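Side-chain contacts in Rna-directed RNA polymerase (Infectious pancreatic necrosis virus, PDB 3ZED), which catalyses RNA-templated RNA synthesis for viral replication and probably occurs both free and covalently attached to the genomic RNA: residues 435-438 with 439-442; 280-283 with 284-287; 122-125 with 126-129; 132-135 with 136-140. All blocks are in the same frame, centred on the assembly; numbering follows the deposited sequence.

Contact 1. Residues 435-438 with 439-442; sequences RYNP and TWAT
Asn437 turns its side-chain oxygen back over the first turn of the helix that follows it, where OD1 accepts the backbone N-H of Trp440 at 3.1 Å. The bond is nearly collinear with the side-chain C=O, at a C=O...N angle of 169°. With CG set between the backbone N and the carbonyl carbon (chi1 64°), the short amide folds toward the helix, and OD1 also lies in the plane of the Trp440 indole, at its edge, 3.7 Å from CD1. Asparagine suits this buried place: one branch accepts from the helix and the other, ND2, donates to an acidic side chain on the chain of another protein. The indole leads away from Asn437 to pack on helix 326-340, and its NE1 donates to Trp219 O. Tyr436 stands beside Ala441, obliquely, with CD1 4.1 Å from the methyl CB, while its ring also meets helices 724-732 and 740-752; the small alanine lets the ring come close. In the next residue after the cap, Pro438 O accepts from both donors of Thr442, four residues on, OG1 at 2.7 Å and N at 2.9 Å, from opposite faces of the carbonyl plane. The threonine thus satisfies its buried hydroxyl on its own helix. The whole is a buried asparagine N-cap with proline as the first helical residue, opening helix 438-452 within the catalytic region of the polymerase.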
ATOM      1  N   ARG B 435       9.804 -22.758   6.311  1.00 57.00           N
ATOM      2  CA  ARG B 435       8.697 -22.510   7.242  1.00 56.59           C
ATOM      3  C   ARG B 435       7.395 -22.504   6.423  1.00 58.66           C
ATOM      4  O   ARG B 435       6.548 -21.620   6.561  1.00 56.11           O
ATOM      5  CB  ARG B 435       8.913 -21.199   8.028  1.00 54.66           C
ATOM      6  CG  ARG B 435       9.976 -21.305   9.107  1.00 53.70           C
ATOM      7  CD  ARG B 435      10.098 -20.059   9.955  1.00 50.12           C
ATOM      8  NE  ARG B 435       8.913 -19.843  10.796  1.00 50.79           N
ATOM      9  CZ  ARG B 435       8.777 -18.842  11.661  1.00 61.39           C
ATOM     10  NH1 ARG B 435       9.765 -17.977  11.848  1.00 47.87           N
ATOM     11  NH2 ARG B 435       7.647 -18.696  12.342  1.00 50.42           N
ATOM     12  N   TYR B 436       7.277 -23.509   5.534  1.00 54.78           N
ATOM     13  CA  TYR B 436       6.157 -23.735   4.634  1.00 53.11           C
ATOM     14  C   TYR B 436       6.202 -25.160   4.093  1.00 57.65           C
ATOM     15  O   TYR B 436       7.250 -25.808   4.123  1.00 56.53           O
ATOM     16  CB  TYR B 436       6.145 -22.705   3.476  1.00 52.15           C
ATOM     17  CG  TYR B 436       7.426 -22.639   2.665  1.00 52.20           C
ATOM     18  CD1 TYR B 436       7.679 -23.557   1.644  1.00 54.21           C
ATOM     19  CD2 TYR B 436       8.382 -21.661   2.917  1.00 51.41           C
ATOM     20  CE1 TYR B 436       8.852 -23.500   0.894  1.00 53.16           C
ATOM     21  CE2 TYR B 436       9.565 -21.600   2.180  1.00 52.63           C
ATOM     22  CZ  TYR B 436       9.797 -22.527   1.171  1.00 58.80           C
ATOM     23  OH  TYR B 436      10.961 -22.469   0.446  1.00 54.35           O
ATOM     24  N   ASN B 437       5.059 -25.639   3.593  1.00 55.15           N
ATOM     25  CA  ASN B 437       4.924 -26.952   2.995  1.00 56.22           C
ATOM     26  C   ASN B 437       4.710 -26.806   1.464  1.00 61.71           C
ATOM     27  O   ASN B 437       4.600 -25.660   0.977  1.00 60.71           O
ATOM     28  CB  ASN B 437       3.786 -27.739   3.684  1.00 54.48           C
ATOM     29  CG  ASN B 437       2.365 -27.218   3.582  1.00 59.55           C
ATOM     30  OD1 ASN B 437       1.991 -26.416   2.719  1.00 51.17           O
ATOM     31  ND2 ASN B 437       1.506 -27.774   4.409  1.00 52.10           N
ATOM     32  N   PRO B 438       4.637 -27.922   0.682  1.00 59.49           N
ATOM     33  CA  PRO B 438       4.439 -27.777  -0.774  1.00 58.89           C
ATOM     34  C   PRO B 438       3.149 -27.045  -1.174  1.00 61.82           C
ATOM     35  O   PRO B 438       3.169 -26.288  -2.152  1.00 61.04           O
ATOM     36  CB  PRO B 438       4.434 -29.228  -1.269  1.00 62.53           C
ATOM     37  CG  PRO B 438       5.261 -29.960  -0.269  1.00 67.23           C
ATOM     38  CD  PRO B 438       4.823 -29.350   1.042  1.00 61.96           C
ATOM     39  N   THR B 439       2.043 -27.236  -0.430  1.00 58.29           N
ATOM     40  CA  THR B 439       0.768 -26.562  -0.739  1.00 57.41           C
ATOM     41  C   THR B 439       0.921 -25.035  -0.701  1.00 58.11           C
ATOM     42  O   THR B 439       0.465 -24.357  -1.628  1.00 55.30           O
ATOM     43  CB  THR B 439      -0.327 -27.030   0.226  1.00 63.60           C
ATOM     44  OG1 THR B 439      -0.539 -28.416  -0.004  1.00 63.29           O
ATOM     45  CG2 THR B 439      -1.650 -26.262   0.067  1.00 60.17           C
ATOM     46  N   TRP B 440       1.580 -24.510   0.345  1.00 54.87           N
ATOM     47  CA  TRP B 440       1.755 -23.066   0.473  1.00 54.07           C
ATOM     48  C   TRP B 440       2.806 -22.524  -0.509  1.00 56.67           C
ATOM     49  O   TRP B 440       2.655 -21.392  -0.968  1.00 53.60           O
ATOM     50  CB  TRP B 440       2.051 -22.664   1.911  1.00 52.81           C
ATOM     51  CG  TRP B 440       0.785 -22.435   2.678  1.00 54.24           C
ATOM     52  CD1 TRP B 440       0.084 -23.356   3.408  1.00 58.65           C
ATOM     53  CD2 TRP B 440       0.006 -21.232   2.693  1.00 52.64           C
ATOM     54  NE1 TRP B 440      -1.042 -22.773   3.945  1.00 58.01           N
ATOM     55  CE2 TRP B 440      -1.114 -21.468   3.522  1.00 57.50           C
ATOM     56  CE3 TRP B 440       0.161 -19.964   2.105  1.00 52.31           C
ATOM     57  CZ2 TRP B 440      -2.095 -20.495   3.746  1.00 55.75           C
ATOM     58  CZ3 TRP B 440      -0.785 -18.986   2.367  1.00 52.82           C
ATOM     59  CH2 TRP B 440      -1.902 -19.255   3.174  1.00 53.93           C
ATOM     60  N   ALA B 441       3.811 -23.342  -0.892  1.00 55.12           N
ATOM     61  CA  ALA B 441       4.800 -22.972  -1.926  1.00 54.23           C
ATOM     62  C   ALA B 441       4.084 -22.867  -3.285  1.00 56.31           C
ATOM     63  O   ALA B 441       4.396 -21.969  -4.054  1.00 55.01           O
ATOM     64  CB  ALA B 441       5.920 -24.012  -1.999  1.00 56.44           C
ATOM     65  N   THR B 442       3.074 -23.733  -3.535  1.00 53.20           N
ATOM     66  CA  THR B 442       2.264 -23.738  -4.760  1.00 53.39           C
ATOM     67  C   THR B 442       1.395 -22.483  -4.810  1.00 56.48           C
ATOM     68  O   THR B 442       1.353 -21.811  -5.842  1.00 55.01           O
ATOM     69  CB  THR B 442       1.408 -25.018  -4.832  1.00 59.93           C
ATOM     70  OG1 THR B 442       2.282 -26.137  -4.736  1.00 60.90           O
ATOM     71  CG2 THR B 442       0.583 -25.114  -6.127  1.00 60.68           C
TER

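Contact 2. Residues 280-283 with 284-287; sequences SADP and EAGV
Asp282 and Ala285 form the outer, solvent-facing edge of this helix start. Asp282 OD1 accepts the N-H of Ala285 at 3.2 Å in a nearly straight bond (175° at the hydrogen), though the donor stands well above the carboxylate plane. The aspartate reaches there because its CG extends opposite the backbone N (chi1 -169°), which brings OD1 to the N-H of Ala285, three residues on. The small methyl of Ala285 lets the carboxylate come close, OD2 lying 3.5 Å from CB. An acid here probably also gains from the positive end of the helix dipole. Glu284 leads its side chain away from the cap, its chain bent at chi2, to a salt bridge between OE2 and Arg736.

The inner side is the buried one, with Pro283 and Val287 shut off from solvent. Pro283, in touch with Arg741, starts the helix with a ring that already fixes a helical phi and needs no N-H partner. Its carbonyl O takes the N-H of Val287 at 2.8 Å, and Val287 CG2 lies only 3.2 Å from the same oxygen. The branched valine packs against Leu274, Ala277 and Ala278 of helix 260-278. Between the two sides, Gly286 donates its N-H to Asp282 O at 3.0 Å. Glycine suits the spot, since the side where a side chain would stand closely faces Asp282 O and Ser280 OG, the latter bonded to Ala277 O. Together these residues make a classic aspartate N-cap followed by proline, at the head of helix 283-293.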
ATOM      1  N   SER B 280      -2.478 -34.875  -6.830  1.00 78.60           N
ATOM      2  CA  SER B 280      -3.428 -35.827  -7.408  1.00 79.40           C
ATOM      3  C   SER B 280      -2.800 -36.545  -8.619  1.00 84.69           C
ATOM      4  O   SER B 280      -1.669 -36.233  -9.000  1.00 82.00           O
ATOM      5  CB  SER B 280      -4.727 -35.118  -7.803  1.00 79.80           C
ATOM      6  OG  SER B 280      -4.572 -34.222  -8.893  1.00 78.31           O
ATOM      7  N   ALA B 281      -3.533 -37.512  -9.211  1.00 85.77           N
ATOM      8  CA  ALA B 281      -3.070 -38.293 -10.367  1.00 88.21           C
ATOM      9  C   ALA B 281      -2.890 -37.419 -11.613  1.00 91.79           C
ATOM     10  O   ALA B 281      -2.068 -37.748 -12.472  1.00 92.50           O
ATOM     11  CB  ALA B 281      -4.038 -39.427 -10.660  1.00 91.28           C
ATOM     12  N   ASP B 282      -3.645 -36.309 -11.700  1.00 86.86           N
ATOM     13  CA  ASP B 282      -3.568 -35.336 -12.789  1.00 84.87           C
ATOM     14  C   ASP B 282      -3.518 -33.909 -12.174  1.00 85.57           C
ATOM     15  O   ASP B 282      -4.560 -33.244 -12.095  1.00 84.36           O
ATOM     16  CB  ASP B 282      -4.752 -35.521 -13.771  1.00 87.75           C
ATOM     17  CG  ASP B 282      -4.665 -34.756 -15.089  1.00101.56           C
ATOM     18  OD1 ASP B 282      -3.840 -33.802 -15.184  1.00 99.94           O
ATOM     19  OD2 ASP B 282      -5.445 -35.080 -16.013  1.00109.24           O
ATOM     20  N   PRO B 283      -2.329 -33.432 -11.698  1.00 79.65           N
ATOM     21  CA  PRO B 283      -2.262 -32.080 -11.104  1.00 76.17           C
ATOM     22  C   PRO B 283      -2.678 -30.962 -12.065  1.00 78.91           C
ATOM     23  O   PRO B 283      -3.263 -29.976 -11.603  1.00 76.74           O
ATOM     24  CB  PRO B 283      -0.794 -31.933 -10.684  1.00 76.91           C
ATOM     25  CG  PRO B 283      -0.265 -33.324 -10.616  1.00 83.72           C
ATOM     26  CD  PRO B 283      -0.999 -34.077 -11.686  1.00 81.29           C
ATOM     27  N   GLU B 284      -2.423 -31.110 -13.383  1.00 75.59           N
ATOM     28  CA  GLU B 284      -2.810 -30.073 -14.339  1.00 74.55           C
ATOM     29  C   GLU B 284      -4.341 -29.879 -14.393  1.00 79.18           C
ATOM     30  O   GLU B 284      -4.803 -28.751 -14.206  1.00 78.02           O
ATOM     31  CB  GLU B 284      -2.245 -30.332 -15.733  1.00 76.80           C
ATOM     32  CG  GLU B 284      -2.253 -29.080 -16.593  1.00 88.86           C
ATOM     33  CD  GLU B 284      -1.116 -29.001 -17.591  1.00104.17           C
ATOM     34  OE1 GLU B 284       0.002 -28.588 -17.202  1.00101.83           O
ATOM     35  OE2 GLU B 284      -1.352 -29.353 -18.768  1.00 78.78           O
ATOM     36  N   ALA B 285      -5.114 -30.955 -14.615  1.00 77.09           N
ATOM     37  CA  ALA B 285      -6.578 -30.880 -14.677  1.00 77.00           C
ATOM     38  C   ALA B 285      -7.166 -30.477 -13.321  1.00 80.98           C
ATOM     39  O   ALA B 285      -8.107 -29.692 -13.279  1.00 79.54           O
ATOM     40  CB  ALA B 285      -7.166 -32.209 -15.126  1.00 79.68           C
ATOM     41  N   GLY B 286      -6.589 -31.010 -12.242  1.00 78.46           N
ATOM     42  CA  GLY B 286      -7.009 -30.768 -10.870  1.00 77.51           C
ATOM     43  C   GLY B 286      -6.824 -29.337 -10.431  1.00 79.84           C
ATOM     44  O   GLY B 286      -7.770 -28.729  -9.922  1.00 80.05           O
ATOM     45  N   VAL B 287      -5.601 -28.791 -10.609  1.00 74.16           N
ATOM     46  CA  VAL B 287      -5.258 -27.411 -10.219  1.00 70.63           C
ATOM     47  C   VAL B 287      -6.082 -26.425 -11.062  1.00 71.57           C
ATOM     48  O   VAL B 287      -6.669 -25.498 -10.495  1.00 70.21           O
ATOM     49  CB  VAL B 287      -3.727 -27.146 -10.298  1.00 73.50           C
ATOM     50  CG1 VAL B 287      -3.391 -25.658 -10.285  1.00 70.87           C
ATOM     51  CG2 VAL B 287      -2.993 -27.868  -9.168  1.00 73.88           C
TER

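Contact 3. Residues 122-125 with 126-129; sequences APDI and TLLK
Asp124 and Leu127 form an aspartate N-cap at the start of helix 125-137. Just before the cap, Pro123 O takes the N-H of Ile125 at 2.9 Å, closing an inverse gamma turn centred on Asp124 immediately before the helix. At Asp124 itself, a chi1 of -164° points the carboxylate away from its own N-H, and OD1 accepts the N-H of Leu127 at 3.1 Å, the defining bond of the cap; the donor stands 61° out of the carboxylate plane. The aspartate side chain crosses that of Leu127 at about a right angle, CG 3.5 Å from Leu127 CB. The second oxygen, OD2, is bonded to Tyr613 OH, so each oxygen of this buried acid has a partner, and the helix end would probably favour its negative form. The backbone O of Asp124 receives Leu128 N at 3.2 Å.

Ile125 comes next, on the helix's first turn. An apolar chain suits this partly exposed site, resting on Ile31 and Ile154; CD1 also approaches Leu128 CD2, at 4.4 Å, where Leu128 packs on Leu147. Ile125 O takes Lys129 N at 3.0 Å. Lysine suits its exposed place through its long aliphatic part: the extended chain passes along that carbonyl, and its terminal NZ comes to rest 3.5 Å from the Ile125 methyl CG2.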
ATOM      1  N   ALA B 122     -18.108  18.915   0.219  1.00 47.50           N
ATOM      2  CA  ALA B 122     -18.331  20.348   0.343  1.00 46.74           C
ATOM      3  C   ALA B 122     -17.017  21.064   0.713  1.00 47.89           C
ATOM      4  O   ALA B 122     -16.320  20.610   1.607  1.00 45.64           O
ATOM      5  CB  ALA B 122     -19.408  20.632   1.378  1.00 48.16           C
ATOM      6  N   PRO B 123     -16.634  22.140  -0.009  1.00 43.54           N
ATOM      7  CA  PRO B 123     -15.402  22.855   0.349  1.00 43.15           C
ATOM      8  C   PRO B 123     -15.572  23.597   1.669  1.00 50.97           C
ATOM      9  O   PRO B 123     -16.702  23.973   2.018  1.00 53.44           O
ATOM     10  CB  PRO B 123     -15.216  23.841  -0.818  1.00 44.91           C
ATOM     11  CG  PRO B 123     -16.574  24.069  -1.328  1.00 49.59           C
ATOM     12  CD  PRO B 123     -17.328  22.793  -1.134  1.00 44.86           C
ATOM     13  N   ASP B 124     -14.472  23.835   2.399  1.00 47.08           N
ATOM     14  CA  ASP B 124     -14.565  24.575   3.663  1.00 46.63           C
ATOM     15  C   ASP B 124     -14.628  26.096   3.395  1.00 50.15           C
ATOM     16  O   ASP B 124     -13.638  26.819   3.518  1.00 49.23           O
ATOM     17  CB  ASP B 124     -13.420  24.213   4.625  1.00 46.66           C
ATOM     18  CG  ASP B 124     -13.674  24.643   6.050  1.00 46.94           C
ATOM     19  OD1 ASP B 124     -14.601  25.460   6.278  1.00 48.04           O
ATOM     20  OD2 ASP B 124     -12.930  24.209   6.928  1.00 52.55           O
ATOM     21  N   ILE B 125     -15.836  26.560   3.059  1.00 48.35           N
ATOM     22  CA  ILE B 125     -16.222  27.939   2.754  1.00 49.09           C
ATOM     23  C   ILE B 125     -16.151  28.815   4.023  1.00 51.28           C
ATOM     24  O   ILE B 125     -15.867  30.020   3.918  1.00 49.36           O
ATOM     25  CB  ILE B 125     -17.654  27.899   2.117  1.00 54.44           C
ATOM     26  CG1 ILE B 125     -17.598  27.326   0.683  1.00 56.09           C
ATOM     27  CG2 ILE B 125     -18.396  29.230   2.139  1.00 56.87           C
ATOM     28  CD1 ILE B 125     -16.370  27.728  -0.186  1.00 63.81           C
ATOM     29  N   THR B 126     -16.396  28.209   5.211  1.00 49.20           N
ATOM     30  CA  THR B 126     -16.302  28.919   6.495  1.00 49.42           C
ATOM     31  C   THR B 126     -14.839  29.342   6.681  1.00 49.25           C
ATOM     32  O   THR B 126     -14.595  30.509   6.968  1.00 49.24           O
ATOM     33  CB  THR B 126     -16.866  28.074   7.654  1.00 62.99           C
ATOM     34  OG1 THR B 126     -18.168  27.621   7.285  1.00 66.88           O
ATOM     35  CG2 THR B 126     -16.986  28.867   8.948  1.00 64.81           C
ATOM     36  N   LEU B 127     -13.878  28.426   6.427  1.00 43.65           N
ATOM     37  CA  LEU B 127     -12.443  28.713   6.529  1.00 41.84           C
ATOM     38  C   LEU B 127     -12.033  29.797   5.514  1.00 47.67           C
ATOM     39  O   LEU B 127     -11.288  30.712   5.882  1.00 49.50           O
ATOM     40  CB  LEU B 127     -11.589  27.430   6.375  1.00 39.98           C
ATOM     41  CG  LEU B 127     -10.058  27.575   6.428  1.00 42.70           C
ATOM     42  CD1 LEU B 127      -9.576  28.118   7.776  1.00 42.36           C
ATOM     43  CD2 LEU B 127      -9.386  26.270   6.121  1.00 42.71           C
ATOM     44  N   LEU B 128     -12.554  29.750   4.284  1.00 44.52           N
ATOM     45  CA  LEU B 128     -12.242  30.753   3.253  1.00 43.91           C
ATOM     46  C   LEU B 128     -12.676  32.155   3.705  1.00 47.30           C
ATOM     47  O   LEU B 128     -11.939  33.129   3.465  1.00 45.12           O
ATOM     48  CB  LEU B 128     -12.907  30.393   1.885  1.00 44.43           C
ATOM     49  CG  LEU B 128     -12.752  31.417   0.739  1.00 48.42           C
ATOM     50  CD1 LEU B 128     -11.280  31.670   0.420  1.00 47.15           C
ATOM     51  CD2 LEU B 128     -13.462  30.947  -0.511  1.00 51.23           C
ATOM     52  N   LYS B 129     -13.879  32.258   4.329  1.00 45.63           N
ATOM     53  CA  LYS B 129     -14.394  33.522   4.875  1.00 47.27           C
ATOM     54  C   LYS B 129     -13.456  34.034   5.978  1.00 49.34           C
ATOM     55  O   LYS B 129     -13.060  35.200   5.959  1.00 49.87           O
ATOM     56  CB  LYS B 129     -15.830  33.357   5.411  1.00 52.47           C
ATOM     57  CG  LYS B 129     -16.898  33.264   4.325  1.00 61.59           C
ATOM     58  CD  LYS B 129     -18.168  32.595   4.828  1.00 70.18           C
ATOM     59  CE  LYS B 129     -19.226  32.548   3.754  1.00 87.45           C
ATOM     60  NZ  LYS B 129     -20.255  31.517   4.037  1.00 96.97           N
TER

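Contact 4. Residues 132-135 with 136-140; sequences TFFL and LENDF
Phe134 O is gripped by several N-H groups as the helix runs out. Asn138 ND2 donates to it at 2.9 Å, in a nearly straight bond with the oxygen close to the amide plane, while Glu137 N comes from above the carbonyl plane at 3.3 Å and Asn138 N adds a weak bond. Asparagine suits the first position past the helix because its amide can fold back: with a chi1 of -61°, ND2 is turned back to the carbonyl of Phe134 and supplies a good donor where the backbone N-H gives a weak one. The amide also lies beside the Phe134 side chain, pointing the same way, with ND2 at the ring edge 3.9 Å from CD1; ring and amide planes are 44° apart.

One residue earlier, the extended Glu137 chain crosses the Phe133 side chain obliquely, its carboxylate meeting the ring at CZ with the two planes 40° apart. OE1 comes within 3.2 Å of CZ, a tight approach, although Phe133 and Glu137 are both exposed and both touch a crystal neighbour, which may influence their pose. Leu136 CD1 brushes the same ring, 4.5 Å from CD1 of Phe133, and Leu136 N keeps a regular bond to Thr132 O at 3.1 Å. Beyond the helix, Asp139 centres an inverse gamma turn, and Asn138 CB lies 3.5 Å above the plane of the Phe140 ring, offset toward its rim.

This weakly bonded last turn of helix 125-137 lies at the surface: Phe134 meets His633 edge-to-face and Phe140 packs on Leu626, both on helix 625-645, while Leu135 and Thr132 lean on helix 143-156.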
ATOM      1  N   THR B 132     -10.085  35.351   4.630  1.00 43.62           N
ATOM      2  CA  THR B 132     -10.283  36.690   4.049  1.00 45.11           C
ATOM      3  C   THR B 132     -10.368  37.764   5.155  1.00 50.14           C
ATOM      4  O   THR B 132      -9.755  38.835   5.016  1.00 49.02           O
ATOM      5  CB  THR B 132     -11.543  36.731   3.172  1.00 51.48           C
ATOM      6  OG1 THR B 132     -11.488  35.664   2.242  1.00 50.37           O
ATOM      7  CG2 THR B 132     -11.701  38.060   2.438  1.00 53.25           C
ATOM      8  N   PHE B 133     -11.124  37.484   6.234  1.00 47.55           N
ATOM      9  CA  PHE B 133     -11.237  38.441   7.338  1.00 49.72           C
ATOM     10  C   PHE B 133      -9.886  38.688   7.988  1.00 52.02           C
ATOM     11  O   PHE B 133      -9.554  39.834   8.265  1.00 52.39           O
ATOM     12  CB  PHE B 133     -12.243  38.000   8.423  1.00 52.98           C
ATOM     13  CG  PHE B 133     -12.206  38.909   9.650  1.00 56.78           C
ATOM     14  CD1 PHE B 133     -12.517  40.265   9.547  1.00 61.13           C
ATOM     15  CD2 PHE B 133     -11.805  38.417  10.891  1.00 59.56           C
ATOM     16  CE1 PHE B 133     -12.467  41.100  10.669  1.00 63.36           C
ATOM     17  CE2 PHE B 133     -11.784  39.244  12.016  1.00 63.43           C
ATOM     18  CZ  PHE B 133     -12.142  40.572  11.901  1.00 63.01           C
ATOM     19  N   PHE B 134      -9.102  37.631   8.222  1.00 45.90           N
ATOM     20  CA  PHE B 134      -7.827  37.835   8.883  1.00 43.86           C
ATOM     21  C   PHE B 134      -6.815  38.489   7.934  1.00 45.87           C
ATOM     22  O   PHE B 134      -5.940  39.205   8.424  1.00 43.71           O
ATOM     23  CB  PHE B 134      -7.315  36.536   9.527  1.00 44.05           C
ATOM     24  CG  PHE B 134      -8.068  36.197  10.801  1.00 46.39           C
ATOM     25  CD1 PHE B 134      -8.046  37.062  11.901  1.00 50.80           C
ATOM     26  CD2 PHE B 134      -8.791  35.010  10.911  1.00 46.88           C
ATOM     27  CE1 PHE B 134      -8.734  36.739  13.086  1.00 51.35           C
ATOM     28  CE2 PHE B 134      -9.487  34.695  12.089  1.00 50.10           C
ATOM     29  CZ  PHE B 134      -9.454  35.562  13.172  1.00 48.71           C
ATOM     30  N   LEU B 135      -6.975  38.333   6.585  1.00 43.20           N
ATOM     31  CA  LEU B 135      -6.070  39.026   5.653  1.00 44.58           C
ATOM     32  C   LEU B 135      -6.343  40.559   5.683  1.00 49.75           C
ATOM     33  O   LEU B 135      -5.418  41.368   5.480  1.00 48.10           O
ATOM     34  CB  LEU B 135      -6.180  38.481   4.217  1.00 45.39           C
ATOM     35  CG  LEU B 135      -5.204  39.103   3.187  1.00 51.61           C
ATOM     36  CD1 LEU B 135      -3.864  38.446   3.256  1.00 50.58           C
ATOM     37  CD2 LEU B 135      -5.736  39.016   1.777  1.00 54.53           C
ATOM     38  N   LEU B 136      -7.623  40.931   5.927  1.00 48.02           N
ATOM     39  CA  LEU B 136      -8.091  42.307   6.060  1.00 49.97           C
ATOM     40  C   LEU B 136      -7.476  43.014   7.264  1.00 56.03           C
ATOM     41  O   LEU B 136      -7.372  44.240   7.253  1.00 56.85           O
ATOM     42  CB  LEU B 136      -9.626  42.353   6.216  1.00 50.93           C
ATOM     43  CG  LEU B 136     -10.506  41.956   5.022  1.00 55.52           C
ATOM     44  CD1 LEU B 136     -11.969  41.925   5.437  1.00 56.24           C
ATOM     45  CD2 LEU B 136     -10.294  42.876   3.819  1.00 57.90           C
ATOM     46  N   GLU B 137      -7.107  42.246   8.308  1.00 53.54           N
ATOM     47  CA  GLU B 137      -6.597  42.757   9.600  1.00 54.17           C
ATOM     48  C   GLU B 137      -5.110  42.521   9.869  1.00 55.23           C
ATOM     49  O   GLU B 137      -4.584  43.097  10.814  1.00 54.39           O
ATOM     50  CB  GLU B 137      -7.370  42.088  10.759  1.00 55.69           C
ATOM     51  CG  GLU B 137      -8.816  42.525  10.898  1.00 70.05           C
ATOM     52  CD  GLU B 137      -9.415  42.251  12.260  1.00106.24           C
ATOM     53  OE1 GLU B 137      -9.155  41.163  12.829  1.00104.84           O
ATOM     54  OE2 GLU B 137     -10.176  43.118  12.748  1.00117.69           O
ATOM     55  N   ASN B 138      -4.447  41.646   9.104  1.00 51.09           N
ATOM     56  CA  ASN B 138      -3.049  41.314   9.364  1.00 49.87           C
ATOM     57  C   ASN B 138      -2.172  41.428   8.123  1.00 53.60           C
ATOM     58  O   ASN B 138      -2.501  40.857   7.092  1.00 52.86           O
ATOM     59  CB  ASN B 138      -2.945  39.888   9.907  1.00 47.64           C
ATOM     60  CG  ASN B 138      -3.661  39.618  11.203  1.00 58.76           C
ATOM     61  OD1 ASN B 138      -3.102  39.758  12.284  1.00 58.88           O
ATOM     62  ND2 ASN B 138      -4.876  39.119  11.125  1.00 46.90           N
ATOM     63  N   ASP B 139      -1.023  42.112   8.244  1.00 50.75           N
ATOM     64  CA  ASP B 139      -0.071  42.213   7.145  1.00 49.41           C
ATOM     65  C   ASP B 139       0.963  41.072   7.272  1.00 49.28           C
ATOM     66  O   ASP B 139       2.122  41.280   7.632  1.00 49.15           O
ATOM     67  CB  ASP B 139       0.611  43.605   7.056  1.00 51.82           C
ATOM     68  CG  ASP B 139       1.579  43.782   5.879  1.00 61.33           C
ATOM     69  OD1 ASP B 139       1.549  42.931   4.927  1.00 63.43           O
ATOM     70  OD2 ASP B 139       2.386  44.748   5.913  1.00 62.44           O
ATOM     71  N   PHE B 140       0.512  39.876   6.976  1.00 44.12           N
ATOM     72  CA  PHE B 140       1.339  38.683   6.872  1.00 41.37           C
ATOM     73  C   PHE B 140       1.926  38.646   5.455  1.00 46.40           C
ATOM     74  O   PHE B 140       1.138  38.618   4.508  1.00 46.79           O
ATOM     75  CB  PHE B 140       0.513  37.405   7.146  1.00 41.18           C
ATOM     76  CG  PHE B 140      -0.064  37.234   8.534  1.00 40.77           C
ATOM     77  CD1 PHE B 140       0.722  37.446   9.666  1.00 40.45           C
ATOM     78  CD2 PHE B 140      -1.364  36.771   8.712  1.00 41.01           C
ATOM     79  CE1 PHE B 140       0.213  37.214  10.944  1.00 40.40           C
ATOM     80  CE2 PHE B 140      -1.876  36.550   9.995  1.00 42.93           C
ATOM     81  CZ  PHE B 140      -1.077  36.764  11.103  1.00 40.38           C
TER

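Contacts 1, 2 and 3 all open helices with a capping side chain, while contact 4 closes the helix that contact 3 starts; centres of those two lie about 16 Å apart along helix 125-137. Contact 1 is buried and caps with a neutral amide, whereas contacts 2 and 3 are partly buried and use a carboxylate. In contact 4, at the surface, the side-chain bond at the helix end is a donor to a carbonyl, the reverse of the three caps. Contacts 1 and 2 share helix 740-752 as a neighbour, their centres about 17 Å apart, and lie opposite contacts 3 and 4, which both lean on helices 143-156 and 625-645, across the chain's centre.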